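Local coordinates for BH1408 protein (Bacillus halodurans, PDB 4E0A) that probably works as an N-acetyltransferase of the GNAT family, although its natural substrate is not established, at residues E23-E28 against D131-A136; R16-V21 against I91-V96; Q85-Y90 against H120-I125; I125-Y130 against L143-Q148. The protein carries 1 engineered substitution. All coordinates share one frame; numbering follows the deposited sequence.

Overall arrangement
From the N terminus, helix 11-28 supplies the first partner of two loops. Interaction 2 opens at 16-21 and closes at 91-96, laying the helix across strand 86-96; interaction 1 opens at 23-28 and closes later, at 131-136, so the two loops cross. Interaction 3 joins 85-90 to 120-125, pairing strands 86-96 and 124-130 at one end; it crosses interaction 2 and is nested inside the loop of interaction 1. Interaction 4, from 125-130 to 143-148, starts at Ile125, where interaction 3 ends, and crosses interaction 1. Together they tie the first helix, the two parallel strands, helix 134-142 and the last strand into one acetyltransferase fold.

Interaction 1: residues E23-E28 against D131-A136; sequences EAHVKE and DFNDRA
Phe132 presents its ring edge to the face of His25, a T-shaped aromatic pair that joins the end of helix 11-28 to the turn entering helix 134-142 of this GNAT-type fold. The two planes stand 75° apart. From CB, with chi1 at 74°, CG of Phe132 sits between its own backbone N and carbonyl carbon, and the ring reaches out toward the last turn of the first helix. CG lies 3.8 Å from Glu28 CB, which rests over the centre of one ring face as a CH-pi contact. Further along that side, CD2 of Phe132 meets Glu28 CG at 3.5 Å, so aliphatic CB and CG lie on the face and the chi2 bend leads the carboxylate away. Over the opposite face, near the rim, lies CB of Asn133. At the far end CZ stands over the imidazole, 3.4 Å from His25 CD2, with CE1 next to it. The imidazole is anchored through its ND1, hydrogen-bonded to the carbonyl of Val21 one turn back, while Phe33 forms another edge-to-face pair with it. Asn133 is the N-cap of helix 134-142: its OD1 accepts from Ala136 N at 3.2 Å, the donor standing above the carbonyl plane. Its amide then links back to the first helix through a water, which lies 2.9 Å from Asn133 ND2, its donor, and 2.7 Å from His25 NE2 in the plane of the imidazole.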
loop_
_atom_site.group_PDB
_atom_site.type_symbol
_atom_site.label_atom_id
_atom_site.label_comp_id
_atom_site.label_asym_id
_atom_site.label_seq_id
_atom_site.Cartn_x
_atom_site.Cartn_y
_atom_site.Cartn_z
ATOM N N GLU A 23 -7.611 -12.770 13.656
ATOM C CA GLU A 23 -7.798 -14.186 13.375
ATOM C C GLU A 23 -8.411 -14.455 11.986
ATOM O O GLU A 23 -8.064 -15.441 11.338
ATOM C CB GLU A 23 -8.598 -14.869 14.488
ATOM C CG GLU A 23 -7.728 -15.309 15.658
ATOM C CD GLU A 23 -6.738 -16.414 15.261
ATOM O OE1 GLU A 23 -7.188 -17.482 14.781
ATOM O OE2 GLU A 23 -5.511 -16.211 15.417
ATOM N N ALA A 24 -9.310 -13.584 11.534
ATOM C CA ALA A 24 -9.875 -13.723 10.190
ATOM C C ALA A 24 -8.758 -13.651 9.167
ATOM O O ALA A 24 -8.722 -14.419 8.209
ATOM C CB ALA A 24 -10.907 -12.636 9.922
ATOM N N HIS A 25 -7.825 -12.737 9.397
ATOM C CA HIS A 25 -6.721 -12.520 8.478
ATOM C C HIS A 25 -5.735 -13.691 8.547
ATOM O O HIS A 25 -5.205 -14.125 7.523
ATOM C CB HIS A 25 -6.045 -11.160 8.757
ATOM C CG HIS A 25 -6.823 -9.983 8.232
ATOM N ND1 HIS A 25 -7.976 -9.522 8.831
ATOM C CD2 HIS A 25 -6.620 -9.189 7.150
ATOM C CE1 HIS A 25 -8.445 -8.488 8.149
ATOM N NE2 HIS A 25 -7.649 -8.274 7.115
ATOM N N VAL A 26 -5.507 -14.217 9.746
ATOM C CA VAL A 26 -4.663 -15.406 9.895
ATOM C C VAL A 26 -5.266 -16.588 9.129
ATOM O O VAL A 26 -4.562 -17.332 8.452
ATOM C CB VAL A 26 -4.451 -15.780 11.373
ATOM C CG1 VAL A 26 -3.832 -17.178 11.507
ATOM C CG2 VAL A 26 -3.581 -14.727 12.048
ATOM N N LYS A 27 -6.584 -16.725 9.217
ATOM C CA LYS A 27 -7.298 -17.802 8.551
ATOM C C LYS A 27 -7.106 -17.751 7.036
ATOM O O LYS A 27 -6.829 -18.775 6.399
ATOM C CB LYS A 27 -8.784 -17.703 8.903
ATOM C CG LYS A 27 -9.628 -18.917 8.547
ATOM C CD LYS A 27 -10.955 -18.868 9.307
ATOM C CE LYS A 27 -11.904 -19.968 8.863
ATOM N NZ LYS A 27 -12.201 -19.885 7.406
ATOM N N GLU A 28 -7.245 -16.560 6.456
ATOM C CA GLU A 28 -7.249 -16.416 4.995
ATOM C C GLU A 28 -5.870 -16.167 4.380
ATOM O O GLU A 28 -5.626 -16.514 3.221
ATOM C CB GLU A 28 -8.178 -15.272 4.576
ATOM C CG GLU A 28 -9.613 -15.433 5.032
ATOM C CD GLU A 28 -10.281 -16.650 4.436
ATOM O OE1 GLU A 28 -9.967 -17.002 3.279
ATOM O OE2 GLU A 28 -11.116 -17.264 5.131
ATOM N N ASP A 131 -7.424 -8.149 -0.088
ATOM C CA ASP A 131 -8.260 -8.525 -1.233
ATOM C C ASP A 131 -9.336 -9.556 -0.884
ATOM O O ASP A 131 -10.434 -9.521 -1.432
ATOM C CB ASP A 131 -7.360 -9.036 -2.378
ATOM C CG ASP A 131 -8.144 -9.549 -3.583
ATOM O OD1 ASP A 131 -8.831 -8.742 -4.242
ATOM O OD2 ASP A 131 -8.050 -10.764 -3.892
ATOM N N PHE A 132 -9.033 -10.465 0.041
ATOM C CA PHE A 132 -10.003 -11.503 0.412
ATOM C C PHE A 132 -11.213 -10.950 1.181
ATOM O O PHE A 132 -12.240 -11.628 1.304
ATOM C CB PHE A 132 -9.331 -12.568 1.281
ATOM C CG PHE A 132 -9.039 -12.106 2.700
ATOM C CD1 PHE A 132 -7.814 -11.556 3.028
ATOM C CD2 PHE A 132 -10.000 -12.221 3.693
ATOM C CE1 PHE A 132 -7.551 -11.138 4.319
ATOM C CE2 PHE A 132 -9.745 -11.802 4.980
ATOM C CZ PHE A 132 -8.525 -11.267 5.297
ATOM N N ASN A 133 -11.066 -9.741 1.718
ATOM C CA ASN A 133 -11.980 -9.212 2.731
ATOM C C ASN A 133 -13.204 -8.563 2.082
ATOM O O ASN A 133 -13.341 -7.333 2.054
ATOM C CB ASN A 133 -11.224 -8.222 3.627
ATOM C CG ASN A 133 -11.957 -7.889 4.909
ATOM O OD1 ASN A 133 -13.125 -8.234 5.087
ATOM N ND2 ASN A 133 -11.268 -7.188 5.812
ATOM N N ASP A 134 -14.096 -9.404 1.569
ATOM C CA ASP A 134 -15.256 -8.931 0.826
ATOM C C ASP A 134 -16.192 -8.129 1.715
ATOM O O ASP A 134 -16.760 -7.123 1.290
ATOM C CB ASP A 134 -16.010 -10.106 0.216
ATOM C CG ASP A 134 -15.457 -10.513 -1.139
ATOM O OD1 ASP A 134 -14.821 -9.672 -1.804
ATOM O OD2 ASP A 134 -15.671 -11.670 -1.546
ATOM N N ARG A 135 -16.335 -8.563 2.962
ATOM C CA ARG A 135 -17.221 -7.874 3.883
ATOM C C ARG A 135 -16.786 -6.419 4.092
ATOM O O ARG A 135 -17.607 -5.497 4.010
ATOM C CB ARG A 135 -17.328 -8.636 5.209
ATOM C CG ARG A 135 -18.355 -8.054 6.155
ATOM C CD ARG A 135 -18.172 -8.590 7.565
ATOM N NE ARG A 135 -16.829 -8.309 8.071
ATOM C CZ ARG A 135 -16.431 -7.125 8.531
ATOM N NH1 ARG A 135 -17.274 -6.097 8.547
ATOM N NH2 ARG A 135 -15.185 -6.965 8.970
ATOM N N ALA A 136 -15.492 -6.194 4.297
ATOM C CA ALA A 136 -15.003 -4.829 4.472
ATOM C C ALA A 136 -15.055 -3.997 3.194
ATOM O O ALA A 136 -15.372 -2.803 3.226
ATOM C CB ALA A 136 -13.588 -4.841 5.056
HETATM O O HOH W 1 -8.459 -6.403 5.373
#

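Interaction 2: residues R16-V21 against I91-V96; sequences RLHTQV and ISDLCV. With PO4 (phosphate ion), chain E.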
loop_
_atom_site.group_PDB
_atom_site.type_symbol
_atom_site.label_atom_id
_atom_site.label_comp_id
_atom_site.label_asym_id
_atom_site.label_seq_id
_atom_site.Cartn_x
_atom_site.Cartn_y
_atom_site.Cartn_z
ATOM N N ARG A 16 -9.835 -7.488 22.304
ATOM C CA ARG A 16 -10.681 -8.623 21.952
ATOM C C ARG A 16 -11.258 -8.447 20.551
ATOM O O ARG A 16 -11.251 -9.375 19.728
ATOM C CB ARG A 16 -11.808 -8.774 22.982
ATOM C CG ARG A 16 -12.793 -9.897 22.665
ATOM C CD ARG A 16 -13.878 -10.011 23.724
ATOM N NE ARG A 16 -14.762 -8.845 23.772
ATOM C CZ ARG A 16 -15.855 -8.709 23.026
ATOM N NH1 ARG A 16 -16.195 -9.667 22.172
ATOM N NH2 ARG A 16 -16.612 -7.622 23.138
ATOM N N LEU A 17 -11.748 -7.245 20.273
ATOM C CA LEU A 17 -12.241 -6.921 18.936
ATOM C C LEU A 17 -11.139 -7.009 17.887
ATOM O O LEU A 17 -11.365 -7.528 16.798
ATOM C CB LEU A 17 -12.856 -5.518 18.913
ATOM C CG LEU A 17 -14.343 -5.388 19.257
ATOM C CD1 LEU A 17 -14.792 -6.292 20.388
ATOM C CD2 LEU A 17 -14.632 -3.928 19.595
ATOM N N HIS A 18 -9.952 -6.503 18.207
ATOM C CA HIS A 18 -8.852 -6.559 17.253
ATOM C C HIS A 18 -8.530 -8.009 16.897
ATOM O O HIS A 18 -8.242 -8.335 15.740
ATOM C CB HIS A 18 -7.607 -5.858 17.791
ATOM C CG HIS A 18 -6.470 -5.834 16.812
ATOM N ND1 HIS A 18 -5.506 -6.819 16.767
ATOM C CD2 HIS A 18 -6.148 -4.949 15.838
ATOM C CE1 HIS A 18 -4.636 -6.539 15.812
ATOM N NE2 HIS A 18 -5.003 -5.413 15.232
ATOM N N THR A 19 -8.615 -8.877 17.899
ATOM C CA THR A 19 -8.328 -10.296 17.714
ATOM C C THR A 19 -9.302 -11.009 16.767
ATOM O O THR A 19 -8.866 -11.838 15.963
ATOM C CB THR A 19 -8.221 -11.018 19.072
ATOM O OG1 THR A 19 -7.069 -10.516 19.757
ATOM C CG2 THR A 19 -8.067 -12.536 18.885
ATOM N N GLN A 20 -10.604 -10.706 16.863
ATOM C CA GLN A 20 -11.570 -11.246 15.906
ATOM C C GLN A 20 -11.088 -10.992 14.485
ATOM O O GLN A 20 -11.017 -11.915 13.666
ATOM C CB GLN A 20 -12.956 -10.608 16.079
ATOM C CG GLN A 20 -13.621 -10.875 17.402
ATOM C CD GLN A 20 -14.950 -10.150 17.537
ATOM O OE1 GLN A 20 -15.430 -9.515 16.593
ATOM N NE2 GLN A 20 -15.549 -10.237 18.717
ATOM N N VAL A 21 -10.751 -9.737 14.197
ATOM C CA VAL A 21 -10.319 -9.371 12.853
ATOM C C VAL A 21 -8.949 -9.980 12.526
ATOM O O VAL A 21 -8.737 -10.486 11.417
ATOM C CB VAL A 21 -10.326 -7.837 12.632
ATOM C CG1 VAL A 21 -9.615 -7.465 11.336
ATOM C CG2 VAL A 21 -11.769 -7.313 12.610
ATOM N N ILE A 91 -6.949 5.428 8.350
ATOM C CA ILE A 91 -7.605 4.517 9.275
ATOM C C ILE A 91 -6.783 3.232 9.340
ATOM O O ILE A 91 -6.792 2.447 8.396
ATOM C CB ILE A 91 -9.031 4.178 8.809
ATOM C CG1 ILE A 91 -9.882 5.454 8.676
ATOM C CG2 ILE A 91 -9.666 3.192 9.772
ATOM C CD1 ILE A 91 -11.248 5.196 8.073
ATOM N N SER A 92 -6.081 3.023 10.448
ATOM C CA SER A 92 -5.259 1.825 10.626
ATOM C C SER A 92 -6.067 0.643 11.170
ATOM O O SER A 92 -5.727 -0.513 10.929
ATOM C CB SER A 92 -4.059 2.127 11.530
ATOM O OG SER A 92 -4.487 2.484 12.830
ATOM N N ASP A 93 -7.155 0.939 11.875
ATOM C CA ASP A 93 -8.042 -0.100 12.388
ATOM C C ASP A 93 -9.482 0.396 12.407
ATOM O O ASP A 93 -9.744 1.556 12.725
ATOM C CB ASP A 93 -7.637 -0.494 13.813
ATOM C CG ASP A 93 -6.186 -0.950 13.899
ATOM O OD1 ASP A 93 -5.298 -0.099 14.164
ATOM O OD2 ASP A 93 -5.939 -2.152 13.668
ATOM N N LEU A 94 -10.413 -0.485 12.081
ATOM C CA LEU A 94 -11.829 -0.215 12.329
ATOM C C LEU A 94 -12.552 -1.543 12.457
ATOM O O LEU A 94 -12.823 -2.222 11.451
ATOM C CB LEU A 94 -12.448 0.663 11.226
ATOM C CG LEU A 94 -13.823 1.306 11.483
ATOM C CD1 LEU A 94 -14.068 2.472 10.542
ATOM C CD2 LEU A 94 -14.985 0.295 11.375
ATOM N N CYS A 95 -12.882 -1.905 13.696
ATOM C CA CYS A 95 -13.475 -3.202 13.982
ATOM C C CYS A 95 -14.842 -3.053 14.633
ATOM O O CYS A 95 -15.006 -2.273 15.567
ATOM C CB CYS A 95 -12.569 -4.009 14.917
ATOM S SG CYS A 95 -10.832 -4.120 14.415
ATOM N N VAL A 96 -15.815 -3.804 14.133
ATOM C CA VAL A 96 -17.111 -3.915 14.781
ATOM C C VAL A 96 -17.216 -5.355 15.267
ATOM O O VAL A 96 -16.914 -6.284 14.522
ATOM C CB VAL A 96 -18.269 -3.598 13.812
ATOM C CG1 VAL A 96 -19.616 -3.811 14.482
ATOM C CG2 VAL A 96 -18.153 -2.162 13.273
HETATM P P PO4 E . -8.852 -0.951 8.165
HETATM O O1 PO4 E . -8.633 -1.526 9.543
HETATM O O2 PO4 E . -9.904 -1.744 7.419
HETATM O O3 PO4 E . -9.311 0.478 8.289
HETATM O O4 PO4 E . -7.546 -0.982 7.410
#
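Cys95 lies under Leu17 and Val21 where helix 11-28 crosses the end of strand 86-96, the strand that in GNAT folds carries a beta bulge beside the acetyl-CoA cleft. Here Ser92 and Asp93 form a classic bulge opposite Val71 of strand 65-77. The short helix and strand axes are 8.0 Å apart and run nearly perpendicular, at 94°. The apolar part of the contact gathers round the cysteine. Its CB lies 4.3 Å from Leu17 CB, and with SG anti to the carbonyl carbon (chi1 -50°) the sulfur comes within 3.8 Å of Val21 CG2 and 4.2 Å of His18 CA. The polar approaches are looser. Asp93 OD2 sits at the edge of the His18 ring, in its plane, 3.5 Å from CD2; this is not a hydrogen bond, and the imidazole is held instead through ND1 by Thr39. Gln20 leans over the strand end near Val96, but its amide is pinned by Glu98 N and Asp97 just beyond. A third group of contacts involves a phosphate ion, probably from the crystallisation liquor, which lies against Ile91 and the bulge on the side where strands 86-96 and 124-130 part. Its position is consistent with the cofactor site of the family. Ile91 CG2 touches O3, while Leu94 N makes a weak, bent bond to phosphate O1, 3.3 Å long with 124° at the hydrogen.

Interaction 3: residues Q85-Y90 against H120-I125; sequences QRKTVY and HQVDAI
The beta-alpha-beta unit of strand 86-96, helix 105-119 and strand 124-130 closes here, Lys87 to Val89 gripping the turn after the helix, His120 to Asp123, and the first residues of the returning strand. Lys87 is held three times. Its N donates to Asp123 OD2 at 2.8 Å, almost straight (170°), and its O accepts from Asp123 N at 2.7 Å, so the aspartate clasps the strand backbone with side chain and main chain together. Fully extended, with every torsion near 180°, the lysine chain reaches the helix end, where NZ meets His120 O in the carbonyl plane at 2.9 Å. An alanine for Lys87 is likely to leave the His120 carbonyl without this donor and the helix end less firmly tied to the strand. That end is a Schellman motif with Gln121 as its C-prime residue. Farther on, Val89 N bonds to Ala124 O at 3.0 Å, and Val89 pairs with Ile125 in parallel register. On the side facing helix 105-119, Val89 CG2 packs on Val122 CG1 at 3.8 Å. Ala124 N is buried without a partner. Adjacent parallel strands joined through a helix in this way are the hallmark of the beta-alpha-beta crossover in the GNAT fold.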
loop_
_atom_site.group_PDB
_atom_site.type_symbol
_atom_site.label_atom_id
_atom_site.label_comp_id
_atom_site.label_asym_id
_atom_site.label_seq_id
_atom_site.Cartn_x
_atom_site.Cartn_y
_atom_site.Cartn_z
ATOM N N GLN A 85 2.030 17.842 -2.029
ATOM C CA GLN A 85 1.939 17.800 -0.577
ATOM C C GLN A 85 0.563 17.243 -0.210
ATOM O O GLN A 85 -0.454 17.624 -0.802
ATOM C CB GLN A 85 2.097 19.210 -0.019
ATOM C CG GLN A 85 1.928 19.319 1.493
ATOM C CD GLN A 85 2.243 20.709 2.004
ATOM O OE1 GLN A 85 3.005 21.450 1.383
ATOM N NE2 GLN A 85 1.656 21.075 3.141
ATOM N N ARG A 86 0.508 16.360 0.773
ATOM C CA ARG A 86 -0.752 15.701 1.055
ATOM C C ARG A 86 -1.048 15.554 2.545
ATOM O O ARG A 86 -0.189 15.155 3.329
ATOM C CB ARG A 86 -0.763 14.337 0.373
ATOM C CG ARG A 86 -2.122 13.788 0.127
ATOM C CD ARG A 86 -2.076 12.808 -1.015
ATOM N NE ARG A 86 -3.208 11.895 -0.946
ATOM C CZ ARG A 86 -4.417 12.199 -1.382
ATOM N NH1 ARG A 86 -4.635 13.389 -1.926
ATOM N NH2 ARG A 86 -5.400 11.314 -1.277
ATOM N N LYS A 87 -2.284 15.860 2.912
ATOM C CA LYS A 87 -2.750 15.695 4.286
ATOM C C LYS A 87 -3.942 14.740 4.278
ATOM O O LYS A 87 -4.938 14.973 3.588
ATOM C CB LYS A 87 -3.140 17.060 4.872
ATOM C CG LYS A 87 -3.436 17.045 6.370
ATOM C CD LYS A 87 -3.763 18.448 6.895
ATOM C CE LYS A 87 -3.871 18.434 8.421
ATOM N NZ LYS A 87 -4.217 19.777 8.967
ATOM N N THR A 88 -3.838 13.643 5.018
ATOM C CA THR A 88 -4.936 12.687 5.056
ATOM C C THR A 88 -5.230 12.206 6.465
ATOM O O THR A 88 -4.432 12.400 7.393
ATOM C CB THR A 88 -4.636 11.414 4.208
ATOM O OG1 THR A 88 -3.388 10.840 4.617
ATOM C CG2 THR A 88 -4.593 11.737 2.709
ATOM N N VAL A 89 -6.379 11.564 6.610
ATOM C CA VAL A 89 -6.629 10.731 7.780
ATOM C C VAL A 89 -6.441 9.292 7.340
ATOM O O VAL A 89 -7.061 8.857 6.367
ATOM C CB VAL A 89 -8.060 10.900 8.310
ATOM C CG1 VAL A 89 -8.354 9.840 9.368
ATOM C CG2 VAL A 89 -8.255 12.287 8.877
ATOM N N TYR A 90 -5.590 8.551 8.039
ATOM C CA TYR A 90 -5.388 7.149 7.703
ATOM C C TYR A 90 -6.015 6.269 8.769
ATOM O O TYR A 90 -5.677 6.371 9.957
ATOM C CB TYR A 90 -3.911 6.817 7.578
ATOM C CG TYR A 90 -3.661 5.385 7.156
ATOM C CD1 TYR A 90 -3.853 4.990 5.838
ATOM C CD2 TYR A 90 -3.247 4.417 8.079
ATOM C CE1 TYR A 90 -3.622 3.671 5.439
ATOM C CE2 TYR A 90 -3.031 3.097 7.686
ATOM C CZ TYR A 90 -3.212 2.739 6.362
ATOM O OH TYR A 90 -2.989 1.436 5.957
ATOM N N HIS A 120 -9.964 18.822 10.478
ATOM C CA HIS A 120 -8.538 19.029 10.242
ATOM C C HIS A 120 -8.214 19.374 8.788
ATOM O O HIS A 120 -7.045 19.384 8.384
ATOM C CB HIS A 120 -7.736 17.825 10.739
ATOM C CG HIS A 120 -7.756 17.686 12.228
ATOM N ND1 HIS A 120 -8.847 17.196 12.912
ATOM C CD2 HIS A 120 -6.845 18.030 13.167
ATOM C CE1 HIS A 120 -8.596 17.216 14.209
ATOM N NE2 HIS A 120 -7.388 17.719 14.390
ATOM N N GLN A 121 -9.262 19.661 8.019
ATOM C CA GLN A 121 -9.143 20.054 6.617
ATOM C C GLN A 121 -8.241 19.148 5.782
ATOM O O GLN A 121 -7.415 19.619 4.990
ATOM C CB GLN A 121 -8.690 21.513 6.513
ATOM C CG GLN A 121 -9.722 22.485 7.040
ATOM C CD GLN A 121 -9.399 23.912 6.678
ATOM O OE1 GLN A 121 -8.418 24.480 7.161
ATOM N NE2 GLN A 121 -10.218 24.503 5.811
ATOM N N VAL A 122 -8.409 17.842 5.955
ATOM C CA VAL A 122 -7.606 16.886 5.208
ATOM C C VAL A 122 -8.107 16.744 3.784
ATOM O O VAL A 122 -9.263 17.052 3.477
ATOM C CB VAL A 122 -7.610 15.512 5.881
ATOM C CG1 VAL A 122 -7.299 15.683 7.365
ATOM C CG2 VAL A 122 -8.970 14.842 5.686
ATOM N N ASP A 123 -7.221 16.271 2.919
ATOM C CA ASP A 123 -7.545 16.040 1.525
ATOM C C ASP A 123 -8.413 14.810 1.364
ATOM O O ASP A 123 -9.237 14.736 0.454
ATOM C CB ASP A 123 -6.261 15.847 0.714
ATOM C CG ASP A 123 -5.361 17.068 0.743
ATOM O OD1 ASP A 123 -5.785 18.126 0.241
ATOM O OD2 ASP A 123 -4.220 16.964 1.238
ATOM N N ALA A 124 -8.233 13.827 2.239
ATOM C CA ALA A 124 -8.907 12.559 2.008
ATOM C C ALA A 124 -8.811 11.647 3.222
ATOM O O ALA A 124 -7.945 11.833 4.083
ATOM C CB ALA A 124 -8.291 11.861 0.778
ATOM N N ILE A 125 -9.704 10.668 3.283
ATOM C CA ILE A 125 -9.561 9.568 4.231
ATOM C C ILE A 125 -9.012 8.401 3.431
ATOM O O ILE A 125 -9.467 8.158 2.313
ATOM C CB ILE A 125 -10.904 9.169 4.831
ATOM C CG1 ILE A 125 -11.479 10.347 5.627
ATOM C CG2 ILE A 125 -10.752 7.938 5.723
ATOM C CD1 ILE A 125 -12.882 10.114 6.103
#

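Interaction 4: residues I125-Y130 against L143-Q148; sequences IELDVY and LGMRCQ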
loop_
_atom_site.group_PDB
_atom_site.type_symbol
_atom_site.label_atom_id
_atom_site.label_comp_id
_atom_site.label_asym_id
_atom_site.label_seq_id
_atom_site.Cartn_x
_atom_site.Cartn_y
_atom_site.Cartn_z
ATOM N N ILE A 125 -9.704 10.668 3.283
ATOM C CA ILE A 125 -9.561 9.568 4.231
ATOM C C ILE A 125 -9.012 8.401 3.431
ATOM O O ILE A 125 -9.467 8.158 2.313
ATOM C CB ILE A 125 -10.904 9.169 4.831
ATOM C CG1 ILE A 125 -11.479 10.347 5.627
ATOM C CG2 ILE A 125 -10.752 7.938 5.723
ATOM C CD1 ILE A 125 -12.882 10.114 6.103
ATOM N N GLU A 126 -8.026 7.696 3.989
ATOM C CA GLU A 126 -7.453 6.530 3.334
ATOM C C GLU A 126 -7.373 5.346 4.301
ATOM O O GLU A 126 -7.384 5.535 5.515
ATOM C CB GLU A 126 -6.059 6.855 2.790
ATOM C CG GLU A 126 -6.029 8.003 1.786
ATOM C CD GLU A 126 -4.635 8.215 1.211
ATOM O OE1 GLU A 126 -3.647 7.815 1.871
ATOM O OE2 GLU A 126 -4.527 8.778 0.099
ATOM N N LEU A 127 -7.307 4.135 3.750
ATOM C CA LEU A 127 -7.090 2.920 4.538
ATOM C C LEU A 127 -6.617 1.828 3.610
ATOM O O LEU A 127 -6.706 1.970 2.391
ATOM C CB LEU A 127 -8.380 2.485 5.252
ATOM C CG LEU A 127 -9.603 2.130 4.400
ATOM C CD1 LEU A 127 -9.561 0.697 3.813
ATOM C CD2 LEU A 127 -10.852 2.327 5.236
ATOM N N ASP A 128 -6.152 0.719 4.177
ATOM C CA ASP A 128 -5.809 -0.430 3.360
ATOM C C ASP A 128 -6.643 -1.626 3.737
ATOM O O ASP A 128 -6.866 -1.893 4.909
ATOM C CB ASP A 128 -4.329 -0.769 3.476
ATOM C CG ASP A 128 -3.445 0.280 2.820
ATOM O OD1 ASP A 128 -2.804 1.062 3.551
ATOM O OD2 ASP A 128 -3.410 0.334 1.571
ATOM N N VAL A 129 -7.097 -2.352 2.729
ATOM C CA VAL A 129 -7.884 -3.546 2.984
ATOM C C VAL A 129 -7.363 -4.720 2.142
ATOM O O VAL A 129 -6.973 -4.553 0.979
ATOM C CB VAL A 129 -9.386 -3.275 2.730
ATOM C CG1 VAL A 129 -9.621 -2.914 1.263
ATOM C CG2 VAL A 129 -10.220 -4.477 3.156
ATOM N N TYR A 130 -7.353 -5.907 2.735
ATOM C CA TYR A 130 -6.895 -7.101 2.024
ATOM C C TYR A 130 -7.921 -7.632 1.036
ATOM O O TYR A 130 -9.127 -7.571 1.285
ATOM C CB TYR A 130 -6.421 -8.180 3.005
ATOM C CG TYR A 130 -5.024 -7.877 3.463
ATOM C CD1 TYR A 130 -4.795 -6.942 4.458
ATOM C CD2 TYR A 130 -3.925 -8.462 2.835
ATOM C CE1 TYR A 130 -3.525 -6.626 4.853
ATOM C CE2 TYR A 130 -2.642 -8.156 3.229
ATOM C CZ TYR A 130 -2.449 -7.229 4.242
ATOM O OH TYR A 130 -1.177 -6.899 4.658
ATOM N N LEU A 143 -19.938 3.325 1.671
ATOM C CA LEU A 143 -19.734 4.641 2.272
ATOM C C LEU A 143 -19.074 5.635 1.320
ATOM O O LEU A 143 -18.694 6.723 1.735
ATOM C CB LEU A 143 -18.910 4.522 3.550
ATOM C CG LEU A 143 -19.594 3.708 4.649
ATOM C CD1 LEU A 143 -18.576 3.312 5.710
ATOM C CD2 LEU A 143 -20.747 4.488 5.255
ATOM N N GLY A 144 -18.928 5.257 0.052
ATOM C CA GLY A 144 -18.370 6.156 -0.947
ATOM C C GLY A 144 -16.884 5.963 -1.232
ATOM O O GLY A 144 -16.305 6.676 -2.056
HETATM N N MSE A 145 -16.250 4.997 -0.572
HETATM C CA MSE A 145 -14.817 4.799 -0.797
HETATM C C MSE A 145 -14.507 4.186 -2.160
HETATM O O MSE A 145 -15.292 3.405 -2.700
HETATM C CB MSE A 145 -14.174 3.994 0.336
HETATM C CG MSE A 145 -14.340 4.647 1.702
HETATM SE SE MSE A 145 -12.953 4.129 2.956
HETATM C CE MSE A 145 -11.543 5.414 2.472
ATOM N N ARG A 146 -13.361 4.555 -2.723
ATOM C CA ARG A 146 -12.942 4.005 -4.010
ATOM C C ARG A 146 -11.485 3.547 -3.949
ATOM O O ARG A 146 -10.721 4.003 -3.093
ATOM C CB ARG A 146 -13.150 5.043 -5.127
ATOM C CG ARG A 146 -12.252 6.259 -5.019
ATOM C CD ARG A 146 -12.917 7.525 -5.561
ATOM N NE ARG A 146 -14.011 7.977 -4.701
ATOM C CZ ARG A 146 -14.512 9.209 -4.713
ATOM N NH1 ARG A 146 -14.013 10.125 -5.535
ATOM N NH2 ARG A 146 -15.509 9.531 -3.897
ATOM N N CYS A 147 -11.108 2.638 -4.848
ATOM C CA CYS A 147 -9.740 2.129 -4.875
ATOM C C CYS A 147 -8.801 3.157 -5.471
ATOM O O CYS A 147 -9.032 3.670 -6.576
ATOM C CB CYS A 147 -9.640 0.807 -5.652
ATOM S SG CYS A 147 -7.949 0.128 -5.736
ATOM N N GLN A 148 -7.750 3.471 -4.724
ATOM C CA GLN A 148 -6.735 4.398 -5.193
ATOM C C GLN A 148 -5.652 3.632 -5.947
ATOM O O GLN A 148 -5.286 3.980 -7.079
ATOM C CB GLN A 148 -6.114 5.114 -4.009
ATOM C CG GLN A 148 -5.104 6.173 -4.393
ATOM C CD GLN A 148 -4.348 6.675 -3.184
ATOM O OE1 GLN A 148 -3.269 6.175 -2.857
ATOM N NE2 GLN A 148 -4.922 7.649 -2.497
#
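Met145, present as selenomethionine, lays its selenium against Leu127, with SE 3.6 Å from Leu127 CD2. The bend at chi3 (84°) then turns its methyl onto the strand backbone, where CE lies 3.4 Å from Ile125 O and also borders the CG2 branch of that isoleucine. Leu127 and Met145 meet at a slant, whereas Ile125 and Met145 cross at about a right angle. A polar link stands apart from these apolar contacts. Glu126 and Gln148 are both extended beyond CG, and Gln148 NE2 donates to Glu126 OE2 at 2.9 Å with 152° at the hydrogen. The oxygen lies close to the amide plane, but the donor comes from above the carboxylate plane. OE2 also forms a salt bridge with Arg86, and NE2 donates also to Glu153 of the second subunit, so carboxylate and amide each have a charged second partner, probably limiting their rotation. A leucine in place of Gln148 would probably leave Glu126 and that Glu153 without their shared amide donor at the buried interface. Around the contact, Phe110 of helix 105-119 and Tyr140 of helix 134-142 pack on Met145, and a strand of the second subunit pairs antiparallel with strand 124-130, carrying the sheet across the dimer.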